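PDB 6A7H: RTX toxin from Vibrio vulnificus CMCP6, which probably acts as a Ras/Rap1-specific endopeptidase that cleaves and so inactivates these small GTPases of the host cell. Local coordinates for residues S44-K49 / T96-A101; H154-E159 / T186-L191; F320-M325 / H371-L376. All coordinates share one frame; numbering follows the deposited sequence.

Contact 1 (S44-K49 / T96-A101). With SO4 (sulfate ion), chain E.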
loop_
_atom_site.group_PDB
_atom_site.type_symbol
_atom_site.label_atom_id
_atom_site.label_comp_id
_atom_site.label_asym_id
_atom_site.label_seq_id
_atom_site.Cartn_x
_atom_site.Cartn_y
_atom_site.Cartn_z
ATOM N N SER A 44 6.262 22.298 11.778
ATOM C CA SER A 44 6.150 22.720 13.175
ATOM C C SER A 44 6.379 21.546 14.118
ATOM O O SER A 44 6.986 21.711 15.177
ATOM C CB SER A 44 4.778 23.358 13.464
ATOM O OG SER A 44 4.581 24.536 12.703
ATOM N N PHE A 45 5.875 20.370 13.744
ATOM C CA PHE A 45 6.090 19.171 14.551
ATOM C C PHE A 45 7.563 18.780 14.492
ATOM O O PHE A 45 8.152 18.343 15.486
ATOM C CB PHE A 45 5.216 18.013 14.065
ATOM C CG PHE A 45 3.786 18.072 14.549
ATOM C CD1 PHE A 45 3.490 18.454 15.842
ATOM C CD2 PHE A 45 2.737 17.737 13.703
ATOM C CE1 PHE A 45 2.174 18.504 16.291
ATOM C CE2 PHE A 45 1.424 17.789 14.144
ATOM C CZ PHE A 45 1.142 18.176 15.440
ATOM N N GLU A 46 8.160 18.948 13.317
ATOM C CA GLU A 46 9.577 18.635 13.139
ATOM C C GLU A 46 10.443 19.669 13.870
ATOM O O GLU A 46 11.520 19.338 14.382
ATOM C CB GLU A 46 9.934 18.567 11.646
ATOM C CG GLU A 46 11.437 18.558 11.319
ATOM C CD GLU A 46 12.162 17.282 11.762
ATOM O OE1 GLU A 46 11.538 16.199 11.765
ATOM O OE2 GLU A 46 13.369 17.364 12.093
ATOM N N LEU A 47 9.973 20.912 13.952
ATOM C CA LEU A 47 10.708 21.896 14.752
ATOM C C LEU A 47 10.744 21.438 16.210
ATOM O O LEU A 47 11.794 21.495 16.869
ATOM C CB LEU A 47 10.084 23.286 14.646
ATOM C CG LEU A 47 10.668 24.340 15.593
ATOM C CD1 LEU A 47 12.107 24.734 15.173
ATOM C CD2 LEU A 47 9.742 25.568 15.730
ATOM N N ASN A 48 9.593 20.978 16.705
ATOM C CA ASN A 48 9.484 20.538 18.093
ATOM C C ASN A 48 10.363 19.326 18.348
ATOM O O ASN A 48 11.016 19.238 19.387
ATOM C CB ASN A 48 8.026 20.241 18.448
ATOM C CG ASN A 48 7.256 21.497 18.837
ATOM O OD1 ASN A 48 7.764 22.619 18.717
ATOM N ND2 ASN A 48 6.031 21.317 19.310
ATOM N N LYS A 49 10.399 18.410 17.383
ATOM C CA LYS A 49 11.200 17.200 17.511
ATOM C C LYS A 49 12.677 17.546 17.548
ATOM O O LYS A 49 13.445 16.911 18.274
ATOM C CB LYS A 49 10.916 16.224 16.365
ATOM C CG LYS A 49 11.718 14.926 16.420
ATOM C CD LYS A 49 11.225 13.945 15.347
ATOM C CE LYS A 49 12.072 12.701 15.263
ATOM N NZ LYS A 49 13.446 12.959 14.749
ATOM N N THR A 96 7.926 11.118 17.290
ATOM C CA THR A 96 8.807 10.307 16.454
ATOM C C THR A 96 8.570 10.571 14.963
ATOM O O THR A 96 9.505 10.515 14.163
ATOM C CB THR A 96 8.628 8.794 16.742
ATOM O OG1 THR A 96 7.238 8.454 16.650
ATOM C CG2 THR A 96 9.138 8.432 18.137
ATOM N N ARG A 97 7.324 10.871 14.601
ATOM C CA ARG A 97 6.926 10.917 13.199
ATOM C C ARG A 97 6.157 12.194 12.848
ATOM O O ARG A 97 4.937 12.171 12.716
ATOM C CB ARG A 97 6.083 9.680 12.869
ATOM C CG ARG A 97 6.850 8.357 13.049
ATOM C CD ARG A 97 5.930 7.185 13.377
ATOM N NE ARG A 97 5.449 7.230 14.761
ATOM C CZ ARG A 97 4.478 6.456 15.245
ATOM N NH1 ARG A 97 3.868 5.564 14.467
ATOM N NH2 ARG A 97 4.105 6.582 16.510
ATOM N N PRO A 98 6.876 13.314 12.686
ATOM C CA PRO A 98 6.212 14.596 12.416
ATOM C C PRO A 98 5.294 14.607 11.164
ATOM O O PRO A 98 4.173 15.122 11.252
ATOM C CB PRO A 98 7.398 15.565 12.254
ATOM C CG PRO A 98 8.486 14.955 13.076
ATOM C CD PRO A 98 8.332 13.468 12.839
ATOM N N GLU A 99 5.735 14.050 10.039
ATOM C CA GLU A 99 4.905 14.066 8.837
ATOM C C GLU A 99 3.618 13.255 9.032
ATOM O O GLU A 99 2.546 13.639 8.544
ATOM C CB GLU A 99 5.685 13.540 7.618
ATOM C CG GLU A 99 6.866 14.427 7.194
ATOM C CD GLU A 99 6.445 15.711 6.459
ATOM O OE1 GLU A 99 5.280 15.795 6.009
ATOM O OE2 GLU A 99 7.286 16.637 6.326
ATOM N N LEU A 100 3.726 12.137 9.749
ATOM C CA LEU A 100 2.573 11.285 10.013
ATOM C C LEU A 100 1.575 12.011 10.921
ATOM O O LEU A 100 0.362 11.978 10.697
ATOM C CB LEU A 100 3.023 9.962 10.651
ATOM C CG LEU A 100 1.944 8.894 10.829
ATOM C CD1 LEU A 100 1.392 8.524 9.464
ATOM C CD2 LEU A 100 2.497 7.656 11.529
ATOM N N ALA A 101 2.103 12.674 11.946
ATOM C CA ALA A 101 1.284 13.409 12.888
ATOM C C ALA A 101 0.504 14.505 12.158
ATOM O O ALA A 101 -0.686 14.711 12.404
ATOM C CB ALA A 101 2.155 14.000 13.984
HETATM S S SO4 E . 8.078 11.003 9.584
HETATM O O1 SO4 E . 8.307 10.514 8.226
HETATM O O2 SO4 E . 8.969 10.298 10.508
HETATM O O3 SO4 E . 6.673 10.707 9.899
HETATM O O4 SO4 E . 8.381 12.445 9.632
#
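This is a mainly apolar packing of Phe45, Glu46 and Lys49, in the middle of helix 37-57, against Pro98 and Ala101 in the first turn of helix 98-112, without a hydrogen bond across it. Pro98 is the piece that fits between the side chains of helix 37-57. Its CB lies 3.7 Å from CB of Phe45. Its CG meets two side chains at once, with OE1 of Glu46 at 3.5 Å and CD of Lys49 at 3.7 Å. The Lys49 chain crosses the proline ring at about a right angle. CG of Lys49 is anti to the backbone N (chi1 180°), and the chain runs on extended, which takes CE to 3.5 Å from the carbonyl O of Thr96. The bend at the last torsion only turns NZ. The carboxylate of Glu46 also forms a salt bridge with Lys50, one residue beyond the segment. The fold here is a bundle of helices, and segment 44-49 falls in the membrane localization domain. Arg97 is the N-cap residue and Pro98 opens the helix. A sulfate, probably from the crystallisation liquor, sits at this helix start. Its O4 accepts from Glu99 N at 3.1 Å, and its O3 from Leu100 N. Deeper in, CD2 of Phe45 is 3.8 Å from CB of Ala101. Ile90 and Ala94 of helix 87-94 and Leu78 of helix 64-78 also pack on Phe45.

Contact 2 (H154-E159 / T186-L191)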
loop_
_atom_site.group_PDB
_atom_site.type_symbol
_atom_site.label_atom_id
_atom_site.label_comp_id
_atom_site.label_asym_id
_atom_site.label_seq_id
_atom_site.Cartn_x
_atom_site.Cartn_y
_atom_site.Cartn_z
ATOM N N HIS A 154 17.743 2.069 -1.749
ATOM C CA HIS A 154 19.155 2.192 -2.050
ATOM C C HIS A 154 19.876 1.257 -1.105
ATOM O O HIS A 154 20.186 1.629 0.029
ATOM C CB HIS A 154 19.624 3.624 -1.886
ATOM C CG HIS A 154 18.723 4.621 -2.540
ATOM N ND1 HIS A 154 18.818 4.942 -3.875
ATOM C CD2 HIS A 154 17.706 5.360 -2.045
ATOM C CE1 HIS A 154 17.908 5.850 -4.173
ATOM N NE2 HIS A 154 17.216 6.120 -3.081
ATOM N N VAL A 155 20.116 0.039 -1.585
ATOM C CA VAL A 155 20.630 -1.053 -0.768
ATOM C C VAL A 155 22.134 -1.281 -0.923
ATOM O O VAL A 155 22.615 -1.625 -2.006
ATOM C CB VAL A 155 19.896 -2.362 -1.109
ATOM C CG1 VAL A 155 20.471 -3.537 -0.295
ATOM C CG2 VAL A 155 18.370 -2.183 -0.901
ATOM N N ASP A 156 22.870 -1.080 0.165
ATOM C CA ASP A 156 24.285 -1.432 0.211
ATOM C C ASP A 156 24.430 -2.948 0.340
ATOM O O ASP A 156 24.100 -3.516 1.375
ATOM C CB ASP A 156 24.981 -0.723 1.372
ATOM C CG ASP A 156 26.444 -1.139 1.535
ATOM O OD1 ASP A 156 27.038 -1.702 0.585
ATOM O OD2 ASP A 156 27.001 -0.886 2.624
ATOM N N LEU A 157 24.948 -3.591 -0.703
ATOM C CA LEU A 157 24.961 -5.051 -0.788
ATOM C C LEU A 157 26.159 -5.677 -0.087
ATOM O O LEU A 157 26.158 -6.879 0.185
ATOM C CB LEU A 157 24.922 -5.493 -2.255
ATOM C CG LEU A 157 23.632 -5.093 -2.963
ATOM C CD1 LEU A 157 23.859 -4.983 -4.473
ATOM C CD2 LEU A 157 22.506 -6.087 -2.638
ATOM N N GLY A 158 27.168 -4.866 0.215
ATOM C CA GLY A 158 28.372 -5.347 0.877
ATOM C C GLY A 158 28.915 -6.608 0.231
ATOM O O GLY A 158 29.076 -6.656 -0.985
ATOM N N GLU A 159 29.149 -7.642 1.036
ATOM C CA GLU A 159 29.727 -8.893 0.549
ATOM C C GLU A 159 28.888 -9.595 -0.526
ATOM O O GLU A 159 29.391 -10.460 -1.247
ATOM C CB GLU A 159 29.937 -9.864 1.712
ATOM C CG GLU A 159 28.679 -10.625 2.115
ATOM C CD GLU A 159 28.936 -11.644 3.222
ATOM O OE1 GLU A 159 29.298 -12.799 2.899
ATOM O OE2 GLU A 159 28.777 -11.288 4.413
ATOM N N THR A 186 30.350 1.992 -4.105
ATOM C CA THR A 186 29.691 1.925 -2.804
ATOM C C THR A 186 28.942 0.604 -2.649
ATOM O O THR A 186 28.236 0.392 -1.664
ATOM C CB THR A 186 28.713 3.084 -2.611
ATOM O OG1 THR A 186 27.670 2.981 -3.589
ATOM C CG2 THR A 186 29.437 4.418 -2.779
ATOM N N LYS A 187 29.115 -0.277 -3.632
ATOM C CA LYS A 187 28.475 -1.592 -3.651
ATOM C C LYS A 187 26.969 -1.518 -3.408
ATOM O O LYS A 187 26.405 -2.348 -2.696
ATOM C CB LYS A 187 29.129 -2.513 -2.621
ATOM C CG LYS A 187 30.630 -2.636 -2.810
ATOM C CD LYS A 187 31.114 -4.051 -2.546
ATOM C CE LYS A 187 32.615 -4.160 -2.773
ATOM N NZ LYS A 187 33.039 -3.371 -3.970
ATOM N N THR A 188 26.315 -0.521 -3.992
ATOM C CA THR A 188 24.888 -0.393 -3.789
ATOM C C THR A 188 24.091 -0.580 -5.067
ATOM O O THR A 188 24.558 -0.299 -6.169
ATOM C CB THR A 188 24.499 0.970 -3.190
ATOM O OG1 THR A 188 24.571 1.979 -4.201
ATOM C CG2 THR A 188 25.412 1.327 -2.073
ATOM N N VAL A 189 22.870 -1.058 -4.900
ATOM C CA VAL A 189 21.931 -1.074 -5.993
ATOM C C VAL A 189 20.864 -0.029 -5.697
ATOM O O VAL A 189 20.350 0.056 -4.575
ATOM C CB VAL A 189 21.297 -2.460 -6.191
ATOM C CG1 VAL A 189 20.723 -3.011 -4.862
ATOM C CG2 VAL A 189 20.236 -2.383 -7.267
ATOM N N HIS A 190 20.576 0.795 -6.698
ATOM C CA HIS A 190 19.416 1.673 -6.675
ATOM C C HIS A 190 18.258 0.918 -7.348
ATOM O O HIS A 190 18.289 0.639 -8.546
ATOM C CB HIS A 190 19.741 2.995 -7.370
ATOM C CG HIS A 190 20.978 3.659 -6.835
ATOM N ND1 HIS A 190 21.032 4.237 -5.583
ATOM C CD2 HIS A 190 22.217 3.792 -7.363
ATOM C CE1 HIS A 190 22.245 4.716 -5.371
ATOM N NE2 HIS A 190 22.984 4.462 -6.437
ATOM N N LEU A 191 17.253 0.561 -6.558
ATOM C CA LEU A 191 16.280 -0.453 -6.965
ATOM C C LEU A 191 14.856 0.091 -7.126
ATOM O O LEU A 191 14.313 0.701 -6.205
ATOM C CB LEU A 191 16.289 -1.584 -5.943
ATOM C CG LEU A 191 15.466 -2.833 -6.205
ATOM C CD1 LEU A 191 15.846 -3.448 -7.549
ATOM C CD2 LEU A 191 15.720 -3.798 -5.079
#
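His154 and His190 begin the contact. Their backbones form a non-hydrogen-bonded antiparallel pair, while their side chains bond: ND1 of His154 and ND1 of His190 are 2.9 Å apart, and either could be the donor. Each ring meets the other at its edge, with planes 68° apart. Asp239 holds NE2 of His154. Val155 follows as the hydrogen-bonded pair of Val189: Val155 N gives to Val189 O at 3.0 Å, and Val189 N returns a bond to Val155 O. Asp156 pairs with Thr188, whose CG2 lies 3.8 Å from Asp156 CA. OD1 of Asp156 takes Gly158 N from above the carboxylate plane, forming an Asx turn. Leu157 leaves the strand, yet its N still bonds Lys187 O at 2.8 Å. Its CD1 packs 3.7 Å from Val189 CG1, which reaches it from between the valine's backbone N and carbonyl carbon (chi1 51°). Phe164 also packs here. At Gly158, the carbonyl O meets CD of Lys187. Strand 188-191 is the middle of a three-stranded antiparallel sheet, and a G1 bulge at Lys187 and Thr188 shapes its hairpin with strand 180-183. An ND1-to-ND1 bond needs one donor and one acceptor, so at least one of the two buried imidazoles is probably neutral.

Contact 3 (F320-M325 / H371-L376)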
loop_
_atom_site.group_PDB
_atom_site.type_symbol
_atom_site.label_atom_id
_atom_site.label_comp_id
_atom_site.label_asym_id
_atom_site.label_seq_id
_atom_site.Cartn_x
_atom_site.Cartn_y
_atom_site.Cartn_z
ATOM N N PHE A 320 -12.853 -21.454 -16.247
ATOM C CA PHE A 320 -14.149 -21.059 -16.805
ATOM C C PHE A 320 -14.069 -19.782 -17.644
ATOM O O PHE A 320 -14.593 -19.729 -18.757
ATOM C CB PHE A 320 -15.196 -20.857 -15.699
ATOM C CG PHE A 320 -16.507 -20.321 -16.212
ATOM C CD1 PHE A 320 -17.489 -21.186 -16.672
ATOM C CD2 PHE A 320 -16.751 -18.951 -16.252
ATOM C CE1 PHE A 320 -18.700 -20.698 -17.154
ATOM C CE2 PHE A 320 -17.943 -18.453 -16.740
ATOM C CZ PHE A 320 -18.928 -19.328 -17.190
ATOM N N VAL A 321 -13.437 -18.753 -17.095
ATOM C CA VAL A 321 -13.319 -17.473 -17.792
ATOM C C VAL A 321 -12.643 -17.648 -19.148
ATOM O O VAL A 321 -12.994 -16.966 -20.118
ATOM C CB VAL A 321 -12.537 -16.450 -16.938
ATOM C CG1 VAL A 321 -12.071 -15.294 -17.777
ATOM C CG2 VAL A 321 -13.421 -15.943 -15.818
ATOM N N ASN A 322 -11.696 -18.587 -19.207
ATOM C CA ASN A 322 -10.949 -18.882 -20.427
ATOM C C ASN A 322 -11.759 -19.703 -21.427
ATOM O O ASN A 322 -11.929 -19.297 -22.574
ATOM C CB ASN A 322 -9.648 -19.618 -20.088
ATOM C CG ASN A 322 -8.597 -19.498 -21.182
ATOM O OD1 ASN A 322 -8.739 -18.708 -22.119
ATOM N ND2 ASN A 322 -7.536 -20.290 -21.068
ATOM N N GLU A 323 -12.261 -20.853 -20.982
ATOM C CA GLU A 323 -12.996 -21.778 -21.845
ATOM C C GLU A 323 -14.355 -21.237 -22.303
ATOM O O GLU A 323 -14.816 -21.538 -23.403
ATOM C CB GLU A 323 -13.216 -23.114 -21.126
ATOM C CG GLU A 323 -11.957 -23.852 -20.688
ATOM C CD GLU A 323 -12.256 -25.240 -20.110
ATOM O OE1 GLU A 323 -11.288 -26.010 -19.914
ATOM O OE2 GLU A 323 -13.446 -25.564 -19.846
ATOM N N GLN A 324 -15.006 -20.463 -21.441
ATOM C CA GLN A 324 -16.336 -19.934 -21.737
ATOM C C GLN A 324 -16.320 -18.445 -22.045
ATOM O O GLN A 324 -17.330 -17.767 -21.860
ATOM C CB GLN A 324 -17.287 -20.184 -20.567
ATOM C CG GLN A 324 -17.543 -21.646 -20.289
ATOM C CD GLN A 324 -18.062 -22.383 -21.502
ATOM O OE1 GLN A 324 -18.799 -21.822 -22.317
ATOM N NE2 GLN A 324 -17.673 -23.649 -21.633
ATOM N N MET A 325 -15.182 -17.941 -22.516
ATOM C CA MET A 325 -15.042 -16.511 -22.761
ATOM C C MET A 325 -16.074 -15.999 -23.768
ATOM O O MET A 325 -16.574 -14.885 -23.620
ATOM C CB MET A 325 -13.626 -16.176 -23.234
ATOM C CG MET A 325 -13.305 -14.690 -23.120
ATOM S SD MET A 325 -11.609 -14.249 -23.532
ATOM C CE MET A 325 -10.716 -15.046 -22.203
ATOM N N HIS A 371 1.290 -18.826 -12.146
ATOM C CA HIS A 371 0.705 -19.969 -12.839
ATOM C C HIS A 371 -0.557 -19.606 -13.615
ATOM O O HIS A 371 -1.565 -20.302 -13.525
ATOM C CB HIS A 371 0.390 -21.080 -11.842
ATOM C CG HIS A 371 1.503 -21.355 -10.888
ATOM N ND1 HIS A 371 2.581 -22.150 -11.213
ATOM C CD2 HIS A 371 1.718 -20.921 -9.623
ATOM C CE1 HIS A 371 3.408 -22.201 -10.186
ATOM N NE2 HIS A 371 2.908 -21.468 -9.207
ATOM N N LEU A 372 -0.505 -18.507 -14.359
ATOM C CA LEU A 372 -1.619 -18.095 -15.218
ATOM C C LEU A 372 -1.385 -18.559 -16.657
ATOM O O LEU A 372 -0.252 -18.531 -17.137
ATOM C CB LEU A 372 -1.790 -16.567 -15.172
ATOM C CG LEU A 372 -2.349 -16.053 -13.846
ATOM C CD1 LEU A 372 -2.461 -14.526 -13.795
ATOM C CD2 LEU A 372 -3.700 -16.698 -13.621
ATOM N N ASP A 373 -2.451 -18.970 -17.342
ATOM C CA ASP A 373 -2.341 -19.428 -18.725
ATOM C C ASP A 373 -2.203 -18.269 -19.704
ATOM O O ASP A 373 -3.020 -17.348 -19.731
ATOM C CB ASP A 373 -3.543 -20.280 -19.126
ATOM C CG ASP A 373 -3.516 -21.653 -18.502
ATOM O OD1 ASP A 373 -2.431 -22.075 -18.056
ATOM O OD2 ASP A 373 -4.575 -22.313 -18.465
ATOM N N VAL A 374 -1.171 -18.333 -20.531
ATOM C CA VAL A 374 -0.958 -17.294 -21.518
ATOM C C VAL A 374 -2.155 -17.250 -22.484
ATOM O O VAL A 374 -2.494 -16.180 -22.984
ATOM C CB VAL A 374 0.374 -17.521 -22.274
ATOM C CG1 VAL A 374 0.229 -18.660 -23.235
ATOM C CG2 VAL A 374 0.809 -16.281 -23.006
ATOM N N THR A 375 -2.835 -18.387 -22.700
ATOM C CA THR A 375 -3.960 -18.413 -23.643
ATOM C C THR A 375 -5.135 -17.546 -23.184
ATOM O O THR A 375 -5.895 -17.058 -24.017
ATOM C CB THR A 375 -4.502 -19.847 -23.913
ATOM O OG1 THR A 375 -4.947 -20.448 -22.695
ATOM C CG2 THR A 375 -3.440 -20.713 -24.568
ATOM N N LEU A 376 -5.285 -17.360 -21.876
ATOM C CA LEU A 376 -6.304 -16.450 -21.347
ATOM C C LEU A 376 -6.125 -15.067 -21.960
ATOM O O LEU A 376 -7.085 -14.435 -22.419
ATOM C CB LEU A 376 -6.227 -16.372 -19.817
ATOM C CG LEU A 376 -7.140 -15.375 -19.099
ATOM C CD1 LEU A 376 -8.603 -15.714 -19.336
ATOM C CD2 LEU A 376 -6.835 -15.373 -17.619
#
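One hydrogen bond crosses this contact, from the side-chain amide of Asn322 to the hydroxyl of Thr375. The distance from ND2 of Asn322 to OG1 of Thr375 is 3.1 Å. The bond is fairly straight, with an angle of 162° at the hydrogen. OG1 lies close to the amide plane. The two side chains meet at about a right angle. CG of Asn322 is anti to the backbone N (chi1 -158°), which sends the amide across to the start of helix 374-383. The other end of the amide is also held. OD1 accepts a hydrogen bond from Asn379, one turn further along that helix. The two bonds are consistent with this orientation of the amide and hold it in place. The same OD1 rests 3.4 Å from CA of Leu376.

The apolar part gathers at one methyl group, CD1 of Leu376. CE of Met325 comes within 3.6 Å of it, and CG1 of Val321 within 3.8 Å. The Met325 chain runs extended as far as SD and then bends (chi3 -67°), which turns its methyl to the leucine. Ile336 and Leu338 of strand 333-338 also touch this cluster. Val321 reaches Val432 and Ile434 of strand 430-436 as well.

The backbone geometry is that of helix ends. Gln324 stands between helix 316-323 and the next helix, 325-330. On the other side, His371 closes the preceding helix with a Schellman motif, and helix 374-383 starts soon after. Such packing of neighbouring helices upon a parallel sheet is typical of an alpha/beta layered fold.

Overall arrangement
The three contacts follow one another along the chain, each closing before the next opens. Contact 1 lies in the helical N-terminal part, where helices 37-57 and 98-112 meet. Contact 2 belongs to the small antiparallel sheet of strands 153-156, 188-191 and 180-183. Contact 3 lies on helices beside the four-stranded parallel sheet. Contacts 2 and 3 both fall in the region related to the Pasteurella multocida toxin C2 domain, yet their centres are 40 Å apart. Contacts 1 and 3 lie on opposite sides of the chain's centre, 51 Å between centres. Contacts 1 and 2 come nearest, with about 17 Å between closest atoms. The contacts thus sample a helical part, a small sheet and an alpha/beta layer that do not touch at these points.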